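Local coordinates for uncharacterized protein (Leptotrichia buccalis, PDB 3T8K) that is of unknown function but folds as a stack of ankyrin-type helical hairpins, a scaffold that in other proteins commonly mediates protein-protein recognition, at residues L37-Y43 with A66-T72; R54-M59 with G92-L96; F79-Q84 with I116-I122. All blocks are in the same frame, centred on the assembly; numbering follows the deposited sequence.

Three neighbouring contacts, in a chain of helices and loops without strands and with an ankyrin-repeat fold, show how such a chain is held together locally. Contact 1 joins loop segments and the start of helix 41-45; contact 2, its centre about 14 Å from that of contact 1, pairs helices 51-63 and 90-102; contact 3 sets helix 79-85 against 116-122, its centre about 17 Å from that of contact 1 and 15 Å from that of contact 2. All three touch: Leu42 CD2 lies 4.1 Å from Ser58 O, Tyr43 CE1 3.4 Å from Pro81 CD, and Leu96 CB 3.9 Å from Leu82 CD1. Contacts 1 and 2 interleave along the chain, as do 2 and 3. No active site is known.

Contact 1. Residues L37-Y43 with A66-T72; sequences LKSNILY and ADIKSRT
Tyr43 turns its ring to Thr72 because its CG stands anti to the backbone N (chi1 -158°), while Thr72 has CG2 anti to its own carbonyl carbon. The methyl CG2 of Thr72 therefore rests over one face of the Tyr43 ring in a CH-pi contact, 4.0 Å from the centroid and displaced toward CE1. At the other end, the two segments join through their backbones: Asp67 N donates to Leu37 O at 3.2 Å, and Ala66 CA makes a CA-H...O contact with the same oxygen. Between these ends Leu42 extends its CD1 branch to Ala66 CB and, tightly, to Ile68 CD1 at 3.5 Å. Two waters fill in the polar links. One accepts from Leu42 N and donates to Ser39 O and Asp67 O; the other accepts from Asn40 ND2 and donates to Ser70 O. Asp67 also shapes its own loop, OD1 accepting from Lys69 N at 3.1 Å in an Asx turn, with the donor above the carboxylate plane. Leu61 of helix 51-63 packs on both Leu37 and Ala66. With one direct hydrogen bond, two water bridges and an apolar middle, the chemistry implies that backbone polarity and solvent, more than charge, join 37-43 to the loop 66-72.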
loop_
_atom_site.group_PDB
_atom_site.type_symbol
_atom_site.label_atom_id
_atom_site.label_comp_id
_atom_site.label_asym_id
_atom_site.label_seq_id
_atom_site.Cartn_x
_atom_site.Cartn_y
_atom_site.Cartn_z
ATOM N N LEU A 37 10.467 10.956 18.637
ATOM C CA LEU A 37 9.382 10.336 19.390
ATOM C C LEU A 37 8.092 11.141 19.299
ATOM O O LEU A 37 7.003 10.571 19.271
ATOM C CB LEU A 37 9.774 10.132 20.850
ATOM C CG LEU A 37 10.876 9.093 21.051
ATOM C CD1 LEU A 37 11.396 9.125 22.473
ATOM C CD2 LEU A 37 10.363 7.705 20.683
ATOM N N LYS A 38 8.223 12.463 19.238
ATOM C CA LYS A 38 7.058 13.340 19.131
ATOM C C LYS A 38 6.511 13.472 17.703
ATOM O O LYS A 38 5.475 14.099 17.488
ATOM C CB LYS A 38 7.391 14.725 19.681
ATOM C CG LYS A 38 7.638 14.764 21.175
ATOM C CD LYS A 38 8.353 16.057 21.533
ATOM C CE LYS A 38 8.308 16.360 23.022
ATOM N NZ LYS A 38 9.021 17.642 23.315
ATOM N N SER A 39 7.204 12.890 16.732
ATOM C CA SER A 39 6.764 12.968 15.345
ATOM C C SER A 39 5.737 11.884 15.069
ATOM O O SER A 39 5.413 11.080 15.942
ATOM C CB SER A 39 7.945 12.792 14.390
ATOM O OG SER A 39 8.431 11.457 14.433
ATOM N N ASN A 40 5.232 11.854 13.840
ATOM C CA ASN A 40 4.354 10.769 13.422
ATOM C C ASN A 40 5.152 9.597 12.844
ATOM O O ASN A 40 4.726 8.943 11.888
ATOM C CB ASN A 40 3.299 11.253 12.422
ATOM C CG ASN A 40 2.005 10.459 12.527
ATOM O OD1 ASN A 40 1.773 9.798 13.536
ATOM N ND2 ASN A 40 1.168 10.511 11.493
ATOM N N ILE A 41 6.314 9.337 13.443
ATOM C CA ILE A 41 7.194 8.262 12.998
ATOM C C ILE A 41 6.482 6.897 12.879
ATOM O O ILE A 41 6.772 6.124 11.967
ATOM C CB ILE A 41 8.443 8.155 13.931
ATOM C CG1 ILE A 41 9.433 7.117 13.396
ATOM C CG2 ILE A 41 8.015 7.802 15.359
ATOM C CD1 ILE A 41 10.028 7.460 12.056
ATOM N N LEU A 42 5.550 6.601 13.782
ATOM C CA LEU A 42 4.831 5.315 13.733
ATOM C C LEU A 42 4.080 5.110 12.425
ATOM O O LEU A 42 3.925 3.973 11.961
ATOM C CB LEU A 42 3.874 5.157 14.915
ATOM C CG LEU A 42 4.556 4.813 16.228
ATOM C CD1 LEU A 42 3.586 4.935 17.393
ATOM C CD2 LEU A 42 5.173 3.411 16.149
ATOM N N TYR A 43 3.612 6.198 11.824
ATOM C CA TYR A 43 2.965 6.086 10.523
ATOM C C TYR A 43 3.933 5.508 9.484
ATOM O O TYR A 43 3.563 4.633 8.710
ATOM C CB TYR A 43 2.394 7.429 10.059
ATOM C CG TYR A 43 1.298 7.267 9.021
ATOM C CD1 TYR A 43 -0.041 7.363 9.378
ATOM C CD2 TYR A 43 1.605 6.993 7.701
ATOM C CE1 TYR A 43 -1.053 7.198 8.432
ATOM C CE2 TYR A 43 0.602 6.831 6.745
ATOM C CZ TYR A 43 -0.721 6.932 7.117
ATOM O OH TYR A 43 -1.716 6.761 6.172
ATOM N N ALA A 66 6.436 6.897 21.869
ATOM C CA ALA A 66 6.087 7.518 20.593
ATOM C C ALA A 66 4.604 7.882 20.548
ATOM O O ALA A 66 3.774 7.239 21.199
ATOM C CB ALA A 66 6.444 6.601 19.430
ATOM N N ASP A 67 4.283 8.921 19.785
ATOM C CA ASP A 67 2.919 9.430 19.697
ATOM C C ASP A 67 1.982 8.427 19.027
ATOM O O ASP A 67 2.225 7.998 17.900
ATOM C CB ASP A 67 2.890 10.754 18.932
ATOM C CG ASP A 67 1.520 11.414 18.956
ATOM O OD1 ASP A 67 0.668 11.004 19.782
ATOM O OD2 ASP A 67 1.298 12.347 18.151
ATOM N N ILE A 68 0.908 8.084 19.731
ATOM C CA ILE A 68 -0.043 7.062 19.290
ATOM C C ILE A 68 -1.305 7.694 18.712
ATOM O O ILE A 68 -2.029 7.072 17.930
ATOM C CB ILE A 68 -0.442 6.151 20.476
ATOM C CG1 ILE A 68 0.747 5.309 20.932
ATOM C CG2 ILE A 68 -1.610 5.248 20.107
ATOM C CD1 ILE A 68 1.226 4.330 19.884
ATOM N N LYS A 69 -1.556 8.940 19.098
ATOM C CA LYS A 69 -2.797 9.624 18.755
ATOM C C LYS A 69 -2.620 10.606 17.600
ATOM O O LYS A 69 -3.470 11.461 17.364
ATOM C CB LYS A 69 -3.334 10.358 19.985
ATOM C CG LYS A 69 -3.635 9.452 21.164
ATOM C CD LYS A 69 -4.205 10.255 22.319
ATOM C CE LYS A 69 -4.480 9.377 23.523
ATOM N NZ LYS A 69 -5.043 10.158 24.660
ATOM N N SER A 70 -1.516 10.474 16.880
ATOM C CA SER A 70 -1.188 11.403 15.808
ATOM C C SER A 70 -2.032 11.171 14.561
ATOM O O SER A 70 -2.523 10.061 14.321
ATOM C CB SER A 70 0.292 11.290 15.453
ATOM O OG SER A 70 0.629 9.945 15.150
ATOM N N ARG A 71 -2.192 12.224 13.765
ATOM C CA ARG A 71 -2.953 12.125 12.531
ATOM C C ARG A 71 -2.240 12.824 11.394
ATOM O O ARG A 71 -1.510 13.791 11.605
ATOM C CB ARG A 71 -4.345 12.713 12.715
ATOM C CG ARG A 71 -5.156 11.989 13.765
ATOM C CD ARG A 71 -6.588 12.446 13.747
ATOM N NE ARG A 71 -7.360 11.842 14.822
ATOM C CZ ARG A 71 -8.663 11.608 14.751
ATOM N NH1 ARG A 71 -9.327 11.909 13.642
ATOM N NH2 ARG A 71 -9.295 11.057 15.777
ATOM N N THR A 72 -2.447 12.320 10.185
ATOM C CA THR A 72 -1.903 12.954 9.000
ATOM C C THR A 72 -2.643 14.266 8.773
ATOM O O THR A 72 -3.584 14.577 9.498
ATOM C CB THR A 72 -2.035 12.039 7.765
ATOM O OG1 THR A 72 -3.409 11.951 7.361
ATOM C CG2 THR A 72 -1.497 10.644 8.080
HETATM O O HOH W 1 4.593 8.238 15.977
HETATM O O HOH W 2 -1.405 8.913 11.827
#

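Contact 2. Residues R54-M59 with G92-L96; sequences RYKISM and GTTEL
The guanidinium of Arg54 has Leu96 CD1 over one face, 3.9 Å above the plane and nearer the margin of the group than its middle, while Thr93 OG1 meets its edge. Both terminal nitrogens grip that single hydroxyl oxygen from within the guanidinium plane: NH2 at 2.8 Å with a fairly straight bond (160°), NH1 at a longer 3.3 Å and more bent. The Tyr55 ring carries Met59 CG, from its own helix, over one face, and Glu95 CB approaches its edge; the ring plane is steeply inclined to the Glu95 carboxylate. Arg54 first runs out extended, then bends at chi3 (64°), which brings its flat end across to Thr93. Leu96 is the knob of the interface, set into a hole formed by Arg54, Tyr55, Ser58 and Met59. Its CD2 branch faces Ser58 CB at 3.8 Å and comes unusually close, 3.3 Å, to CE of Met59, a selenomethionine. Ser58 OG donates back to Arg54 O, keeping its polar end within its own helix. The main outside partner of Thr93 OG1 is Gly86 O, with Asp89 O also within bonding range, and Leu82 of helix 79-85 packs on Arg54, Thr93 and Leu96. The helix segments run nearly parallel, at 18° with axes 10.7 Å apart, and this single knob-into-hole between them is consistent with the side-by-side helix stacking of an ankyrin-type fold.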
loop_
_atom_site.group_PDB
_atom_site.type_symbol
_atom_site.label_atom_id
_atom_site.label_comp_id
_atom_site.label_asym_id
_atom_site.label_seq_id
_atom_site.Cartn_x
_atom_site.Cartn_y
_atom_site.Cartn_z
ATOM N N ARG A 54 8.440 -4.325 11.106
ATOM C CA ARG A 54 7.291 -3.481 11.430
ATOM C C ARG A 54 6.884 -3.633 12.886
ATOM O O ARG A 54 6.585 -2.655 13.572
ATOM C CB ARG A 54 6.088 -3.829 10.541
ATOM C CG ARG A 54 4.938 -2.847 10.667
ATOM C CD ARG A 54 3.606 -3.420 10.128
ATOM N NE ARG A 54 3.167 -4.577 10.913
ATOM C CZ ARG A 54 1.917 -5.040 10.955
ATOM N NH1 ARG A 54 0.958 -4.448 10.256
ATOM N NH2 ARG A 54 1.624 -6.094 11.701
ATOM N N TYR A 55 6.829 -4.880 13.343
ATOM C CA TYR A 55 6.414 -5.167 14.705
ATOM C C TYR A 55 7.475 -4.753 15.729
ATOM O O TYR A 55 7.169 -4.030 16.674
ATOM C CB TYR A 55 6.059 -6.650 14.854
ATOM C CG TYR A 55 5.594 -7.031 16.241
ATOM C CD1 TYR A 55 4.266 -6.864 16.619
ATOM C CD2 TYR A 55 6.481 -7.561 17.173
ATOM C CE1 TYR A 55 3.834 -7.211 17.887
ATOM C CE2 TYR A 55 6.056 -7.913 18.444
ATOM C CZ TYR A 55 4.732 -7.735 18.795
ATOM O OH TYR A 55 4.301 -8.084 20.056
ATOM N N LYS A 56 8.714 -5.206 15.538
ATOM C CA LYS A 56 9.783 -4.921 16.499
ATOM C C LYS A 56 10.030 -3.418 16.650
ATOM O O LYS A 56 10.172 -2.911 17.766
ATOM C CB LYS A 56 11.082 -5.628 16.098
ATOM C CG LYS A 56 11.073 -7.127 16.332
ATOM C CD LYS A 56 12.339 -7.775 15.800
ATOM C CE LYS A 56 12.349 -9.275 16.071
ATOM N NZ LYS A 56 13.610 -9.912 15.591
ATOM N N ILE A 57 10.083 -2.708 15.526
ATOM C CA ILE A 57 10.285 -1.258 15.563
ATOM C C ILE A 57 9.084 -0.562 16.195
ATOM O O ILE A 57 9.234 0.419 16.926
ATOM C CB ILE A 57 10.520 -0.680 14.147
ATOM C CG1 ILE A 57 11.752 -1.329 13.514
ATOM C CG2 ILE A 57 10.650 0.837 14.198
ATOM C CD1 ILE A 57 11.945 -0.997 12.045
ATOM N N SER A 58 7.882 -1.061 15.899
ATOM C CA SER A 58 6.681 -0.452 16.452
ATOM C C SER A 58 6.668 -0.576 17.965
ATOM O O SER A 58 6.406 0.396 18.675
ATOM C CB SER A 58 5.412 -1.094 15.875
ATOM O OG SER A 58 5.148 -0.614 14.571
HETATM N N MSE A 59 6.936 -1.786 18.449
HETATM C CA MSE A 59 6.963 -2.044 19.887
HETATM C C MSE A 59 8.046 -1.242 20.590
HETATM O O MSE A 59 7.850 -0.754 21.702
HETATM C CB MSE A 59 7.152 -3.532 20.156
HETATM C CG MSE A 59 6.012 -4.384 19.629
HETATM SE SE MSE A 59 4.324 -4.116 20.603
HETATM C CE MSE A 59 3.861 -2.297 20.110
ATOM N N GLY A 92 0.548 -10.232 14.871
ATOM C CA GLY A 92 1.209 -8.962 15.118
ATOM C C GLY A 92 0.296 -7.763 14.943
ATOM O O GLY A 92 0.287 -6.842 15.756
ATOM N N THR A 93 -0.486 -7.782 13.872
ATOM C CA THR A 93 -1.422 -6.710 13.584
ATOM C C THR A 93 -2.475 -6.603 14.685
ATOM O O THR A 93 -2.863 -5.508 15.077
ATOM C CB THR A 93 -2.073 -6.942 12.212
ATOM O OG1 THR A 93 -1.063 -6.835 11.203
ATOM C CG2 THR A 93 -3.196 -5.937 11.938
ATOM N N THR A 94 -2.938 -7.745 15.179
ATOM C CA THR A 94 -3.921 -7.754 16.249
ATOM C C THR A 94 -3.347 -7.125 17.510
ATOM O O THR A 94 -3.972 -6.260 18.121
ATOM C CB THR A 94 -4.382 -9.176 16.556
ATOM O OG1 THR A 94 -4.953 -9.741 15.370
ATOM C CG2 THR A 94 -5.429 -9.173 17.663
ATOM N N GLU A 95 -2.154 -7.578 17.888
ATOM C CA GLU A 95 -1.434 -7.051 19.045
ATOM C C GLU A 95 -1.259 -5.534 18.973
ATOM O O GLU A 95 -1.507 -4.822 19.952
ATOM C CB GLU A 95 -0.070 -7.732 19.163
ATOM C CG GLU A 95 0.136 -8.481 20.465
ATOM C CD GLU A 95 0.094 -7.567 21.670
ATOM O OE1 GLU A 95 0.994 -6.712 21.795
ATOM O OE2 GLU A 95 -0.841 -7.698 22.487
ATOM N N LEU A 96 -0.822 -5.039 17.818
ATOM C CA LEU A 96 -0.640 -3.603 17.628
ATOM C C LEU A 96 -1.977 -2.851 17.715
ATOM O O LEU A 96 -2.047 -1.768 18.308
ATOM C CB LEU A 96 0.065 -3.304 16.298
ATOM C CG LEU A 96 1.546 -3.685 16.221
ATOM C CD1 LEU A 96 2.104 -3.474 14.810
ATOM C CD2 LEU A 96 2.341 -2.882 17.225
#

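Contact 3. Residues F79-Q84 with I116-I122; sequences FFPLFQ and IVVFKNI
Val118 meets the start of helix 79-85 with both methyls, its chi1 of 74° placing CG2 anti to the backbone N and CG1 between that N and the carbonyl carbon. CG1 reaches Phe79 CB at 3.7 Å, and CG2 touches the Phe80 CB at 3.6 Å. One turn further along the helix, Phe83 has its CG anti to the carbonyl carbon (chi1 -66°), which brings its ring alongside Phe119 and Ile122. Phe119 CB comes over one face in a CH-pi contact, 4.1 Å from the centroid, and Ile122 CG2 approaches obliquely from that same side, at 3.4 Å from CD1; Leu82 CD2 of the same helix covers the other face. The side chains of Phe119 and Ile122 point the same way as Phe83. Phe80 instead has its CG anti to the backbone N. Ile116 CD1 meets the edge of its ring, the two side chains crossing at about a right angle, and Gln84 CG lies over one face.

Polar groups close the far end. Asn121, extended from its backbone N, donates ND2 to Phe83 O at 3.1 Å in an almost straight bond (172°) that lies in its amide plane; Phe83 O also accepts a hydrogen bond from Tyr125 OH. Gln84 folds at chi2, so that OE1 comes back toward the loop and accepts from a water, which donates to Val118 O as well and accepts from Asn121 N. The loop's own shape rests on a type I turn from Val117 to Lys120.

Neighbouring helices enclose the contact: Cys97 of helix 90-102 packs on Phe79 and Phe83, and Ile139 of helix 129-140 on Phe119 and Ile122. Tyr43 of helix 41-45 covers Phe80 and Pro81, while Phe126 of the second subunit lies against Gln84 and Ile116, placing the contact among helices 79-85, 90-102 and 129-140 and beside the dimer partner.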
loop_
_atom_site.group_PDB
_atom_site.type_symbol
_atom_site.label_atom_id
_atom_site.label_comp_id
_atom_site.label_asym_id
_atom_site.label_seq_id
_atom_site.Cartn_x
_atom_site.Cartn_y
_atom_site.Cartn_z
ATOM N N PHE A 79 -4.257 3.620 12.507
ATOM C CA PHE A 79 -4.953 2.388 12.140
ATOM C C PHE A 79 -4.923 2.101 10.636
ATOM O O PHE A 79 -4.967 0.941 10.227
ATOM C CB PHE A 79 -6.395 2.398 12.653
ATOM C CG PHE A 79 -6.509 2.258 14.138
ATOM C CD1 PHE A 79 -6.201 1.052 14.758
ATOM C CD2 PHE A 79 -6.933 3.323 14.916
ATOM C CE1 PHE A 79 -6.313 0.907 16.132
ATOM C CE2 PHE A 79 -7.047 3.192 16.291
ATOM C CZ PHE A 79 -6.734 1.977 16.905
ATOM N N PHE A 80 -4.852 3.146 9.811
ATOM C CA PHE A 80 -4.952 2.933 8.370
ATOM C C PHE A 80 -3.757 2.169 7.809
ATOM O O PHE A 80 -3.934 1.122 7.196
ATOM C CB PHE A 80 -5.171 4.239 7.607
ATOM C CG PHE A 80 -5.531 4.034 6.146
ATOM C CD1 PHE A 80 -6.775 3.526 5.786
ATOM C CD2 PHE A 80 -4.623 4.359 5.138
ATOM C CE1 PHE A 80 -7.109 3.342 4.448
ATOM C CE2 PHE A 80 -4.950 4.180 3.802
ATOM C CZ PHE A 80 -6.192 3.669 3.455
ATOM N N PRO A 81 -2.530 2.679 8.027
ATOM C CA PRO A 81 -1.401 1.905 7.507
ATOM C C PRO A 81 -1.279 0.561 8.206
ATOM O O PRO A 81 -0.813 -0.392 7.584
ATOM C CB PRO A 81 -0.181 2.803 7.795
ATOM C CG PRO A 81 -0.650 3.786 8.825
ATOM C CD PRO A 81 -2.110 3.991 8.550
ATOM N N LEU A 82 -1.689 0.484 9.471
ATOM C CA LEU A 82 -1.699 -0.788 10.194
ATOM C C LEU A 82 -2.513 -1.828 9.433
ATOM O O LEU A 82 -2.039 -2.932 9.154
ATOM C CB LEU A 82 -2.312 -0.613 11.581
ATOM C CG LEU A 82 -2.533 -1.914 12.361
ATOM C CD1 LEU A 82 -1.206 -2.582 12.680
ATOM C CD2 LEU A 82 -3.281 -1.623 13.643
ATOM N N PHE A 83 -3.744 -1.466 9.099
ATOM C CA PHE A 83 -4.647 -2.406 8.429
ATOM C C PHE A 83 -4.349 -2.599 6.937
ATOM O O PHE A 83 -4.527 -3.700 6.403
ATOM C CB PHE A 83 -6.106 -2.012 8.680
ATOM C CG PHE A 83 -6.516 -2.146 10.117
ATOM C CD1 PHE A 83 -6.218 -3.306 10.822
ATOM C CD2 PHE A 83 -7.173 -1.107 10.773
ATOM C CE1 PHE A 83 -6.581 -3.442 12.162
ATOM C CE2 PHE A 83 -7.539 -1.226 12.106
ATOM C CZ PHE A 83 -7.243 -2.397 12.804
ATOM N N GLN A 84 -3.892 -1.546 6.266
ATOM C CA GLN A 84 -3.478 -1.673 4.869
ATOM C C GLN A 84 -2.332 -2.670 4.699
ATOM O O GLN A 84 -2.327 -3.456 3.756
ATOM C CB GLN A 84 -3.071 -0.316 4.296
ATOM C CG GLN A 84 -4.234 0.613 4.077
ATOM C CD GLN A 84 -5.299 -0.004 3.188
ATOM O OE1 GLN A 84 -6.405 -0.271 3.642
ATOM N NE2 GLN A 84 -4.967 -0.231 1.914
ATOM N N ILE A 116 -14.066 5.866 4.070
ATOM C CA ILE A 116 -14.218 4.451 4.400
ATOM C C ILE A 116 -13.823 4.163 5.841
ATOM O O ILE A 116 -12.995 4.872 6.417
ATOM C CB ILE A 116 -13.340 3.558 3.486
ATOM C CG1 ILE A 116 -11.862 3.928 3.608
ATOM C CG2 ILE A 116 -13.804 3.649 2.027
ATOM C CD1 ILE A 116 -10.959 3.021 2.801
ATOM N N VAL A 117 -14.402 3.123 6.433
ATOM C CA VAL A 117 -13.923 2.705 7.755
ATOM C C VAL A 117 -12.433 2.386 7.664
ATOM O O VAL A 117 -11.940 1.928 6.626
ATOM C CB VAL A 117 -14.700 1.520 8.339
ATOM C CG1 VAL A 117 -16.142 1.938 8.645
ATOM C CG2 VAL A 117 -14.668 0.323 7.381
ATOM N N VAL A 118 -11.707 2.657 8.742
ATOM C CA VAL A 118 -10.247 2.630 8.659
ATOM C C VAL A 118 -9.723 1.200 8.567
ATOM O O VAL A 118 -8.601 0.972 8.101
ATOM C CB VAL A 118 -9.605 3.384 9.845
ATOM C CG1 VAL A 118 -9.727 2.570 11.123
ATOM C CG2 VAL A 118 -8.157 3.730 9.538
ATOM N N PHE A 119 -10.558 0.248 8.989
ATOM C CA PHE A 119 -10.221 -1.178 8.966
ATOM C C PHE A 119 -10.764 -1.906 7.740
ATOM O O PHE A 119 -10.768 -3.134 7.696
ATOM C CB PHE A 119 -10.730 -1.883 10.235
ATOM C CG PHE A 119 -12.119 -1.488 10.626
ATOM C CD1 PHE A 119 -13.218 -2.172 10.132
ATOM C CD2 PHE A 119 -12.325 -0.409 11.473
ATOM C CE1 PHE A 119 -14.500 -1.791 10.488
ATOM C CE2 PHE A 119 -13.596 -0.021 11.828
ATOM C CZ PHE A 119 -14.689 -0.715 11.335
ATOM N N LYS A 120 -11.193 -1.166 6.726
ATOM C CA LYS A 120 -11.852 -1.821 5.590
ATOM C C LYS A 120 -11.003 -2.935 4.971
ATOM O O LYS A 120 -11.535 -3.960 4.533
ATOM C CB LYS A 120 -12.241 -0.809 4.522
ATOM C CG LYS A 120 -12.781 -1.462 3.261
ATOM C CD LYS A 120 -13.532 -0.455 2.398
ATOM C CE LYS A 120 -14.051 -1.104 1.132
ATOM N NZ LYS A 120 -15.032 -0.229 0.437
ATOM N N ASN A 121 -9.688 -2.743 4.928
ATOM C CA ASN A 121 -8.822 -3.727 4.274
ATOM C C ASN A 121 -8.809 -5.092 4.969
ATOM O O ASN A 121 -8.479 -6.101 4.346
ATOM C CB ASN A 121 -7.387 -3.200 4.144
ATOM C CG ASN A 121 -6.556 -3.997 3.142
ATOM O OD1 ASN A 121 -7.011 -4.304 2.038
ATOM N ND2 ASN A 121 -5.330 -4.333 3.527
ATOM N N ILE A 122 -9.161 -5.149 6.251
ATOM C CA ILE A 122 -9.050 -6.437 6.939
ATOM C C ILE A 122 -9.993 -7.453 6.320
ATOM O O ILE A 122 -9.785 -8.664 6.427
ATOM C CB ILE A 122 -9.262 -6.333 8.465
ATOM C CG1 ILE A 122 -10.741 -6.126 8.811
ATOM C CG2 ILE A 122 -8.371 -5.238 9.046
ATOM C CD1 ILE A 122 -11.017 -6.149 10.299
HETATM O O HOH W 3 -7.941 -0.621 5.891
#